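Cellulase (PDB 5I2U) probably hydrolyses the beta-1,4-glycosidic bonds of cellulose, as a salt-tolerant cellulase of glycoside hydrolase family 5 built on a TIM barrel. Local coordinates at residues M92-E97 with F129-K134; R69-N74 with T112-S117; L205-P210 with K242-F247. All blocks are in the same frame, centred on the assembly; numbering follows the deposited sequence.

In the fold
The three contacts sample three kinds of junction in one (beta/alpha)8 barrel. Contact 1 joins two neighbouring parallel strands, 87-93 and 124-130, where they run out into loops at their C-terminal ends, the side on which family 5 enzymes carry the active site. Contact 2 lies about 19 Å from it between centres and pairs two outer helices, 73-81 and 104-120; its segments alternate along the chain with those of contact 1. Contact 3 comes later, across the chain's centre from contact 2 and about 33 Å from it between centres, and sets helix 203-208 against the lead-in to barrel strand 246-252. Contact 1 thus shapes the loop end of the barrel, while contacts 2 and 3 join its outer layer.

Contact 1: residues M92-E97 with F129-K134; sequences MGLEIE and FHAHNK
Met92 and Leu94 meet the strand end at Phe129 and His130 through two backbone hydrogen bonds of parallel strand pairing: His130 N donates to Met92 O at 2.8 Å, and Leu94 N to His130 O at 3.0 Å. His130 is thus gripped through both its N-H and its carbonyl.

Apolar packing accompanies this pairing. Leu94 lies over one face of the Phe129 ring, its CG 3.8 Å from the ring centroid and 19° off the normal in a CH-pi contact, while CD1 reaches CZ. The methyl end of Met92 comes to the same ring, CE being 3.9 Å from Phe129 CD1. Leu94 CB also touches Ala131 CB.

Polar contacts take over where the strands end. The Glu95 chain, bent at its second torsion (chi2 -71°), turns its carboxylate toward the backbone of the other loop. Glu95 OE2 accepts from His132 N at 2.7 Å, through the lone pair away from its other oxygen, and from Asn133 N at 2.8 Å, nearly along its C-O axis. These two bonds hold one oxygen against successive peptide N-H groups, while Tyr135 OH binds OE1.

The junction belongs to the beta-alpha-beta unit of strand 87-93, helix 104-120 and strand 124-130. Behind Phe129 stand helices 136-150 and 169-186; His130 points instead to the other face of the sheet, where Asp128 holds its ND1 and Trp284 and Trp63 meet its ring.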
loop_
_atom_site.group_PDB
_atom_site.type_symbol
_atom_site.label_atom_id
_atom_site.label_comp_id
_atom_site.label_asym_id
_atom_site.label_seq_id
_atom_site.Cartn_x
_atom_site.Cartn_y
_atom_site.Cartn_z
ATOM N N MET A 92 -5.459 -4.867 6.301
ATOM C CA MET A 92 -6.297 -5.880 6.925
ATOM C C MET A 92 -5.476 -7.121 7.225
ATOM O O MET A 92 -5.231 -7.948 6.355
ATOM C CB MET A 92 -7.505 -6.217 6.052
ATOM C CG MET A 92 -8.561 -7.006 6.809
ATOM S SD MET A 92 -9.904 -7.565 5.745
ATOM C CE MET A 92 -9.100 -8.894 4.851
ATOM N N GLY A 93 -5.007 -7.199 8.466
ATOM C CA GLY A 93 -4.281 -8.334 9.003
ATOM C C GLY A 93 -4.914 -9.682 8.800
ATOM O O GLY A 93 -6.073 -9.894 9.171
ATOM N N LEU A 94 -4.137 -10.583 8.199
ATOM C CA LEU A 94 -4.495 -11.998 8.083
ATOM C C LEU A 94 -3.646 -12.890 8.996
ATOM O O LEU A 94 -3.753 -14.099 8.917
ATOM C CB LEU A 94 -4.384 -12.450 6.615
ATOM C CG LEU A 94 -5.615 -12.331 5.695
ATOM C CD1 LEU A 94 -6.668 -13.413 5.888
ATOM C CD2 LEU A 94 -6.207 -10.929 5.791
ATOM N N GLU A 95 -2.787 -12.284 9.818
ATOM C CA GLU A 95 -1.887 -12.985 10.731
ATOM C C GLU A 95 -1.989 -12.274 12.065
ATOM O O GLU A 95 -2.518 -11.164 12.130
ATOM C CB GLU A 95 -0.404 -12.948 10.268
ATOM C CG GLU A 95 -0.165 -12.966 8.767
ATOM C CD GLU A 95 -0.468 -14.290 8.084
ATOM O OE1 GLU A 95 -1.077 -15.188 8.690
ATOM O OE2 GLU A 95 -0.050 -14.444 6.919
ATOM N N ILE A 96 -1.462 -12.910 13.113
ATOM C CA ILE A 96 -1.485 -12.375 14.479
ATOM C C ILE A 96 -2.932 -12.473 15.005
ATOM O O ILE A 96 -3.880 -12.578 14.221
ATOM C CB ILE A 96 -0.904 -10.922 14.583
ATOM C CG1 ILE A 96 0.481 -10.832 13.911
ATOM C CG2 ILE A 96 -0.794 -10.470 16.038
ATOM C CD1 ILE A 96 0.959 -9.420 13.616
ATOM N N GLU A 97 -3.067 -12.527 16.329
ATOM C CA GLU A 97 -4.342 -12.684 17.018
ATOM C C GLU A 97 -5.371 -11.673 16.521
ATOM O O GLU A 97 -5.038 -10.523 16.239
ATOM C CB GLU A 97 -4.147 -12.497 18.540
ATOM C CG GLU A 97 -3.503 -13.670 19.290
ATOM C CD GLU A 97 -1.981 -13.705 19.237
ATOM O OE1 GLU A 97 -1.373 -13.136 18.308
ATOM O OE2 GLU A 97 -1.369 -14.316 20.136
ATOM N N PHE A 129 -4.887 -6.993 1.718
ATOM C CA PHE A 129 -5.055 -8.305 2.291
ATOM C C PHE A 129 -3.713 -8.611 2.886
ATOM O O PHE A 129 -2.818 -9.126 2.214
ATOM C CB PHE A 129 -5.423 -9.265 1.156
ATOM C CG PHE A 129 -5.921 -10.591 1.604
ATOM C CD1 PHE A 129 -7.245 -10.750 1.996
ATOM C CD2 PHE A 129 -5.071 -11.697 1.595
ATOM C CE1 PHE A 129 -7.717 -11.988 2.392
ATOM C CE2 PHE A 129 -5.527 -12.938 1.988
ATOM C CZ PHE A 129 -6.856 -13.086 2.391
ATOM N N HIS A 130 -3.570 -8.252 4.159
ATOM C CA HIS A 130 -2.277 -8.124 4.801
ATOM C C HIS A 130 -1.800 -9.474 5.357
ATOM O O HIS A 130 -1.823 -9.730 6.571
ATOM C CB HIS A 130 -2.334 -7.025 5.864
ATOM C CG HIS A 130 -0.996 -6.453 6.217
ATOM N ND1 HIS A 130 -0.424 -5.406 5.527
ATOM C CD2 HIS A 130 -0.136 -6.761 7.209
ATOM C CE1 HIS A 130 0.737 -5.102 6.070
ATOM N NE2 HIS A 130 0.938 -5.914 7.093
ATOM N N ALA A 131 -1.366 -10.321 4.429
ATOM C CA ALA A 131 -0.975 -11.690 4.681
ATOM C C ALA A 131 0.498 -11.881 4.370
ATOM O O ALA A 131 1.049 -11.212 3.481
ATOM C CB ALA A 131 -1.785 -12.617 3.785
ATOM N N HIS A 132 1.119 -12.798 5.109
ATOM C CA HIS A 132 2.400 -13.410 4.731
ATOM C C HIS A 132 2.184 -14.794 4.120
ATOM O O HIS A 132 2.781 -15.119 3.089
ATOM C CB HIS A 132 3.330 -13.556 5.934
ATOM C CG HIS A 132 3.829 -12.256 6.483
ATOM N ND1 HIS A 132 4.554 -11.356 5.729
ATOM C CD2 HIS A 132 3.746 -11.726 7.727
ATOM C CE1 HIS A 132 4.875 -10.318 6.481
ATOM N NE2 HIS A 132 4.400 -10.517 7.696
ATOM N N ASN A 133 1.352 -15.607 4.770
ATOM C CA ASN A 133 1.021 -16.939 4.261
ATOM C C ASN A 133 0.017 -16.846 3.109
ATOM O O ASN A 133 -0.547 -15.778 2.852
ATOM C CB ASN A 133 0.496 -17.837 5.382
ATOM C CG ASN A 133 1.540 -18.096 6.448
ATOM O OD1 ASN A 133 2.501 -18.829 6.213
ATOM N ND2 ASN A 133 1.382 -17.473 7.619
ATOM N N LYS A 134 -0.183 -17.973 2.430
ATOM C CA LYS A 134 -1.084 -18.065 1.281
ATOM C C LYS A 134 -2.494 -18.481 1.710
ATOM O O LYS A 134 -2.679 -19.573 2.252
ATOM C CB LYS A 134 -0.525 -19.074 0.272
ATOM C CG LYS A 134 -1.173 -18.963 -1.098
ATOM C CD LYS A 134 -0.610 -19.975 -2.072
ATOM C CE LYS A 134 -1.300 -21.314 -1.915
ATOM N NZ LYS A 134 -0.444 -22.363 -2.497
#

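Contact 2: residues R69-N74 with T112-S117; sequences RFYNKN and TPVIES
Tyr71 makes the first touch of the 69-74 segment on helix 104-120, and it does so through the near part of its ring: CD2 lies 3.6 Å from Val114 CG2, with the two side chains crossing at a slant. Val114 CG1 stands anti to the backbone N (chi1 176°), which puts CG2 beside that N, on the side facing Tyr71, where it also nears Tyr71 CA. The tyrosine hydroxyl reaches past the contact to the barrel wall, bonded to Gly62 O and Ala91 N, while Tyr71 O rests 3.8 Å from Pro113 CG.

Asn72 comes next, its backbone passing over Pro113 and its side chain turned away from the helix. There it serves as the N-cap of helix 73-81: OD1 accepts from Ala75 N and, weakly, from Asn74 N, while ND2 donates to Arg69 O, which lies close to the amide plane. The cap opens one of the helices that wrap a TIM barrel, and helix 104-120, which it meets, is the next one along the chain, with strand 87-93 between them.

Lys73, in the first turn, supplies most of the remaining contact. Its extended chain crosses Pro113 at about a right angle, CG lying 3.6 Å from Pro113 O, and carries the ammonium group to the surface side of the helix. Here Lys73 NZ is shared in salt bridges between Glu120 and Glu116, two acids one turn apart, with Glu116 OE1 at 2.9 Å; it arrives on the anti side of OE1, 32° out of the carboxylate plane. The backbone of Lys73 is used too: Ser117 OG donates to Lys73 O at 2.9 Å, in the carbonyl plane and on a lone pair.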
loop_
_atom_site.group_PDB
_atom_site.type_symbol
_atom_site.label_atom_id
_atom_site.label_comp_id
_atom_site.label_asym_id
_atom_site.label_seq_id
_atom_site.Cartn_x
_atom_site.Cartn_y
_atom_site.Cartn_z
ATOM N N ARG A 69 -7.627 1.499 16.581
ATOM C CA ARG A 69 -8.160 2.814 16.952
ATOM C C ARG A 69 -8.016 3.862 15.841
ATOM O O ARG A 69 -8.853 4.763 15.713
ATOM C CB ARG A 69 -7.583 3.293 18.306
ATOM C CG ARG A 69 -6.189 3.895 18.312
ATOM C CD ARG A 69 -5.653 4.010 19.744
ATOM N NE ARG A 69 -4.366 4.723 19.810
ATOM C CZ ARG A 69 -4.207 6.044 19.956
ATOM N NH1 ARG A 69 -5.253 6.870 20.048
ATOM N NH2 ARG A 69 -2.978 6.553 20.013
ATOM N N PHE A 70 -7.000 3.714 14.994
ATOM C CA PHE A 70 -6.806 4.648 13.875
ATOM C C PHE A 70 -7.675 4.372 12.646
ATOM O O PHE A 70 -7.669 5.166 11.702
ATOM C CB PHE A 70 -5.324 4.682 13.474
ATOM C CG PHE A 70 -4.415 5.089 14.591
ATOM C CD1 PHE A 70 -4.467 6.382 15.101
ATOM C CD2 PHE A 70 -3.531 4.183 15.152
ATOM C CE1 PHE A 70 -3.647 6.765 16.159
ATOM C CE2 PHE A 70 -2.713 4.555 16.202
ATOM C CZ PHE A 70 -2.765 5.844 16.705
ATOM N N TYR A 71 -8.401 3.259 12.632
ATOM C CA TYR A 71 -9.292 2.931 11.512
ATOM C C TYR A 71 -10.623 3.628 11.764
ATOM O O TYR A 71 -11.599 3.018 12.207
ATOM C CB TYR A 71 -9.454 1.417 11.370
ATOM C CG TYR A 71 -8.274 0.748 10.699
ATOM C CD1 TYR A 71 -7.034 0.650 11.339
ATOM C CD2 TYR A 71 -8.396 0.217 9.422
ATOM C CE1 TYR A 71 -5.948 0.047 10.715
ATOM C CE2 TYR A 71 -7.318 -0.384 8.795
ATOM C CZ TYR A 71 -6.099 -0.459 9.440
ATOM O OH TYR A 71 -5.059 -1.074 8.776
ATOM N N ASN A 72 -10.641 4.917 11.466
ATOM C CA ASN A 72 -11.828 5.737 11.595
ATOM C C ASN A 72 -11.806 6.885 10.579
ATOM O O ASN A 72 -10.761 7.187 9.996
ATOM C CB ASN A 72 -11.932 6.269 13.021
ATOM C CG ASN A 72 -10.821 7.251 13.366
ATOM O OD1 ASN A 72 -10.887 8.405 12.990
ATOM N ND2 ASN A 72 -9.810 6.796 14.105
ATOM N N LYS A 73 -12.948 7.534 10.393
ATOM C CA LYS A 73 -13.089 8.520 9.330
ATOM C C LYS A 73 -12.246 9.771 9.538
ATOM O O LYS A 73 -11.745 10.347 8.561
ATOM C CB LYS A 73 -14.553 8.885 9.123
ATOM C CG LYS A 73 -15.388 7.689 8.687
ATOM C CD LYS A 73 -16.655 8.084 7.956
ATOM C CE LYS A 73 -17.345 6.845 7.415
ATOM N NZ LYS A 73 -18.582 7.185 6.658
ATOM N N ASN A 74 -12.057 10.156 10.793
ATOM C CA ASN A 74 -11.373 11.394 11.124
ATOM C C ASN A 74 -9.862 11.290 10.913
ATOM O O ASN A 74 -9.237 12.211 10.374
ATOM C CB ASN A 74 -11.704 11.815 12.550
ATOM C CG ASN A 74 -13.193 12.145 12.742
ATOM O OD1 ASN A 74 -13.902 12.493 11.797
ATOM N ND2 ASN A 74 -13.660 12.043 13.979
ATOM N N THR A 112 -14.027 -0.479 6.649
ATOM C CA THR A 112 -15.186 0.173 6.049
ATOM C C THR A 112 -15.177 1.701 6.225
ATOM O O THR A 112 -15.332 2.410 5.235
ATOM C CB THR A 112 -16.487 -0.486 6.563
ATOM O OG1 THR A 112 -16.473 -1.860 6.157
ATOM C CG2 THR A 112 -17.756 0.197 6.012
ATOM N N PRO A 113 -14.972 2.210 7.455
ATOM C CA PRO A 113 -14.864 3.672 7.589
ATOM C C PRO A 113 -13.649 4.279 6.872
ATOM O O PRO A 113 -13.731 5.399 6.394
ATOM C CB PRO A 113 -14.767 3.892 9.106
ATOM C CG PRO A 113 -14.454 2.558 9.696
ATOM C CD PRO A 113 -15.042 1.549 8.772
ATOM N N VAL A 114 -12.548 3.532 6.768
ATOM C CA VAL A 114 -11.373 4.014 6.045
ATOM C C VAL A 114 -11.670 4.139 4.540
ATOM O O VAL A 114 -11.308 5.143 3.910
ATOM C CB VAL A 114 -10.148 3.116 6.311
ATOM C CG1 VAL A 114 -8.923 3.544 5.484
ATOM C CG2 VAL A 114 -9.809 3.143 7.802
ATOM N N ILE A 115 -12.323 3.119 3.971
ATOM C CA ILE A 115 -12.703 3.123 2.543
ATOM C C ILE A 115 -13.709 4.234 2.277
ATOM O O ILE A 115 -13.518 5.042 1.371
ATOM C CB ILE A 115 -13.285 1.763 2.084
ATOM C CG1 ILE A 115 -12.222 0.660 2.146
ATOM C CG2 ILE A 115 -13.815 1.855 0.651
ATOM C CD1 ILE A 115 -12.790 -0.742 2.226
ATOM N N GLU A 116 -14.769 4.271 3.083
ATOM C CA GLU A 116 -15.785 5.315 2.967
ATOM C C GLU A 116 -15.169 6.704 3.084
ATOM O O GLU A 116 -15.451 7.572 2.264
ATOM C CB GLU A 116 -16.890 5.134 4.009
ATOM C CG GLU A 116 -17.913 4.056 3.659
ATOM C CD GLU A 116 -18.898 3.797 4.791
ATOM O OE1 GLU A 116 -18.792 4.452 5.864
ATOM O OE2 GLU A 116 -19.783 2.932 4.609
ATOM N N SER A 117 -14.315 6.908 4.075
ATOM C CA SER A 117 -13.708 8.224 4.293
ATOM C C SER A 117 -12.804 8.663 3.120
ATOM O O SER A 117 -12.758 9.846 2.776
ATOM C CB SER A 117 -12.942 8.255 5.621
ATOM O OG SER A 117 -12.388 9.542 5.868
#

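Contact 3: residues L205-P210 with K242-F247; sequences LVAEDP and KGIPVF. With PO4 (phosphate ion), chain J.
Ile244 points its side chain at the last turn of helix 203-208, and its branches divide the surface there among them. CG2 meets Val206 CG1 at 3.8 Å, the two side chains passing at a slant. CG1 takes the next residue, lying 3.8 Å from Ala207 CA and slightly farther from Ala207 CB. The end of the chain, folded back at its second torsion (chi2 -53°), sets CD1 against Ala207 CA and 4.1 Å from Pro210 CB, beyond the helix end. One isoleucine therefore spans both the helix and the turn that leaves it.

Lys242 approaches the same helix from the residues just after helix 230-241. Its chain is extended beyond CG and runs alongside Ala207, the methylene at Lys242 CD packing 3.8 Å from the methyl Ala207 CB. Farther out, Lys242 NZ comes within 3.7 Å of Glu208 OE2, a long salt bridge. The side chain of Glu208 sets out away from 242-247, and the bend at its second torsion (chi2 -72°) helps bring the carboxylate back.

Between Lys242 and Ile244 in the chain, Gly243, with positive phi, is the C-prime residue of a Schellman motif: Ile244 N bonds to Ala239 O and Gly243 N to Ile240 O. The motif ends helix 230-241 and turns the chain toward strand 246-252 of the barrel. At the start of that strand Val246 N donates to O4 of a phosphate, probably from the crystallisation liquor, at 3.0 Å and 175°.

No hydrogen bond crosses between the two segments, so their union rests mainly on van der Waals contact of Ile244 and of the Lys242 methylenes, and the charge pair between the exposed Glu208 and Lys242 probably adds only a modest attraction.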
loop_
_atom_site.group_PDB
_atom_site.type_symbol
_atom_site.label_atom_id
_atom_site.label_comp_id
_atom_site.label_asym_id
_atom_site.label_seq_id
_atom_site.Cartn_x
_atom_site.Cartn_y
_atom_site.Cartn_z
ATOM N N LEU A 205 12.225 -12.206 -10.510
ATOM C CA LEU A 205 11.467 -13.418 -10.839
ATOM C C LEU A 205 10.191 -13.078 -11.620
ATOM O O LEU A 205 9.823 -13.776 -12.563
ATOM C CB LEU A 205 11.117 -14.219 -9.581
ATOM C CG LEU A 205 12.260 -14.857 -8.775
ATOM C CD1 LEU A 205 11.703 -15.839 -7.745
ATOM C CD2 LEU A 205 13.292 -15.554 -9.662
ATOM N N VAL A 206 9.526 -12.003 -11.209
ATOM C CA VAL A 206 8.356 -11.465 -11.925
ATOM C C VAL A 206 8.731 -11.065 -13.360
ATOM O O VAL A 206 7.984 -11.343 -14.293
ATOM C CB VAL A 206 7.730 -10.255 -11.157
ATOM C CG1 VAL A 206 6.710 -9.478 -12.000
ATOM C CG2 VAL A 206 7.116 -10.723 -9.834
ATOM N N ALA A 207 9.881 -10.408 -13.515
ATOM C CA ALA A 207 10.379 -9.977 -14.834
ATOM C C ALA A 207 10.488 -11.138 -15.828
ATOM O O ALA A 207 10.078 -11.006 -16.980
ATOM C CB ALA A 207 11.724 -9.275 -14.689
ATOM N N GLU A 208 10.994 -12.275 -15.346
ATOM C CA GLU A 208 11.150 -13.491 -16.148
ATOM C C GLU A 208 9.846 -14.233 -16.477
ATOM O O GLU A 208 9.766 -14.878 -17.518
ATOM C CB GLU A 208 12.132 -14.445 -15.458
ATOM C CG GLU A 208 13.586 -14.031 -15.633
ATOM C CD GLU A 208 14.073 -14.265 -17.056
ATOM O OE1 GLU A 208 14.123 -15.448 -17.474
ATOM O OE2 GLU A 208 14.388 -13.271 -17.755
ATOM N N ASP A 209 8.840 -14.123 -15.606
ATOM C CA ASP A 209 7.579 -14.859 -15.725
ATOM C C ASP A 209 6.357 -13.995 -15.283
ATOM O O ASP A 209 5.696 -14.301 -14.283
ATOM C CB ASP A 209 7.707 -16.140 -14.876
ATOM C CG ASP A 209 6.501 -17.074 -14.980
ATOM O OD1 ASP A 209 5.793 -17.084 -16.015
ATOM O OD2 ASP A 209 6.289 -17.835 -14.017
ATOM N N PRO A 210 6.038 -12.929 -16.029
ATOM C CA PRO A 210 4.925 -12.061 -15.618
ATOM C C PRO A 210 3.552 -12.644 -15.896
ATOM O O PRO A 210 3.419 -13.558 -16.706
ATOM C CB PRO A 210 5.135 -10.799 -16.464
ATOM C CG PRO A 210 5.804 -11.299 -17.694
ATOM C CD PRO A 210 6.731 -12.395 -17.214
ATOM N N LYS A 242 12.332 -4.218 -18.185
ATOM C CA LYS A 242 11.665 -5.372 -18.802
ATOM C C LYS A 242 10.120 -5.285 -18.813
ATOM O O LYS A 242 9.449 -6.301 -19.006
ATOM C CB LYS A 242 12.130 -6.667 -18.128
ATOM C CG LYS A 242 13.614 -6.937 -18.289
ATOM C CD LYS A 242 14.013 -8.215 -17.574
ATOM C CE LYS A 242 15.469 -8.566 -17.825
ATOM N NZ LYS A 242 15.798 -9.899 -17.248
ATOM N N GLY A 243 9.557 -4.089 -18.620
ATOM C CA GLY A 243 8.105 -3.877 -18.715
ATOM C C GLY A 243 7.254 -4.259 -17.503
ATOM O O GLY A 243 6.065 -4.519 -17.653
ATOM N N ILE A 244 7.848 -4.275 -16.309
ATOM C CA ILE A 244 7.121 -4.561 -15.068
ATOM C C ILE A 244 6.714 -3.244 -14.382
ATOM O O ILE A 244 7.590 -2.489 -13.937
ATOM C CB ILE A 244 7.984 -5.412 -14.114
ATOM C CG1 ILE A 244 8.471 -6.706 -14.809
ATOM C CG2 ILE A 244 7.216 -5.761 -12.848
ATOM C CD1 ILE A 244 7.384 -7.556 -15.456
ATOM N N PRO A 245 5.395 -2.955 -14.303
ATOM C CA PRO A 245 4.978 -1.795 -13.522
ATOM C C PRO A 245 5.189 -2.029 -12.022
ATOM O O PRO A 245 4.891 -3.125 -11.530
ATOM C CB PRO A 245 3.481 -1.653 -13.848
ATOM C CG PRO A 245 3.195 -2.620 -14.947
ATOM C CD PRO A 245 4.227 -3.681 -14.831
ATOM N N VAL A 246 5.679 -1.004 -11.320
ATOM C CA VAL A 246 6.065 -1.089 -9.910
ATOM C C VAL A 246 5.388 -0.006 -9.062
ATOM O O VAL A 246 5.509 1.184 -9.348
ATOM C CB VAL A 246 7.590 -0.938 -9.759
ATOM C CG1 VAL A 246 8.002 -0.938 -8.282
ATOM C CG2 VAL A 246 8.297 -2.048 -10.530
ATOM N N PHE A 247 4.693 -0.438 -8.013
ATOM C CA PHE A 247 4.039 0.451 -7.054
ATOM C C PHE A 247 4.571 0.056 -5.683
ATOM O O PHE A 247 4.424 -1.093 -5.268
ATOM C CB PHE A 247 2.522 0.239 -7.136
ATOM C CG PHE A 247 1.696 1.240 -6.365
ATOM C CD1 PHE A 247 1.718 1.277 -4.973
ATOM C CD2 PHE A 247 0.847 2.111 -7.037
ATOM C CE1 PHE A 247 0.943 2.198 -4.278
ATOM C CE2 PHE A 247 0.073 3.028 -6.346
ATOM C CZ PHE A 247 0.116 3.064 -4.961
HETATM P P PO4 J . 6.777 2.800 -12.760
HETATM O O1 PO4 J . 6.649 3.340 -11.366
HETATM O O2 PO4 J . 8.224 2.492 -13.068
HETATM O O3 PO4 J . 6.258 3.844 -13.721
HETATM O O4 PO4 J . 5.982 1.522 -12.843
#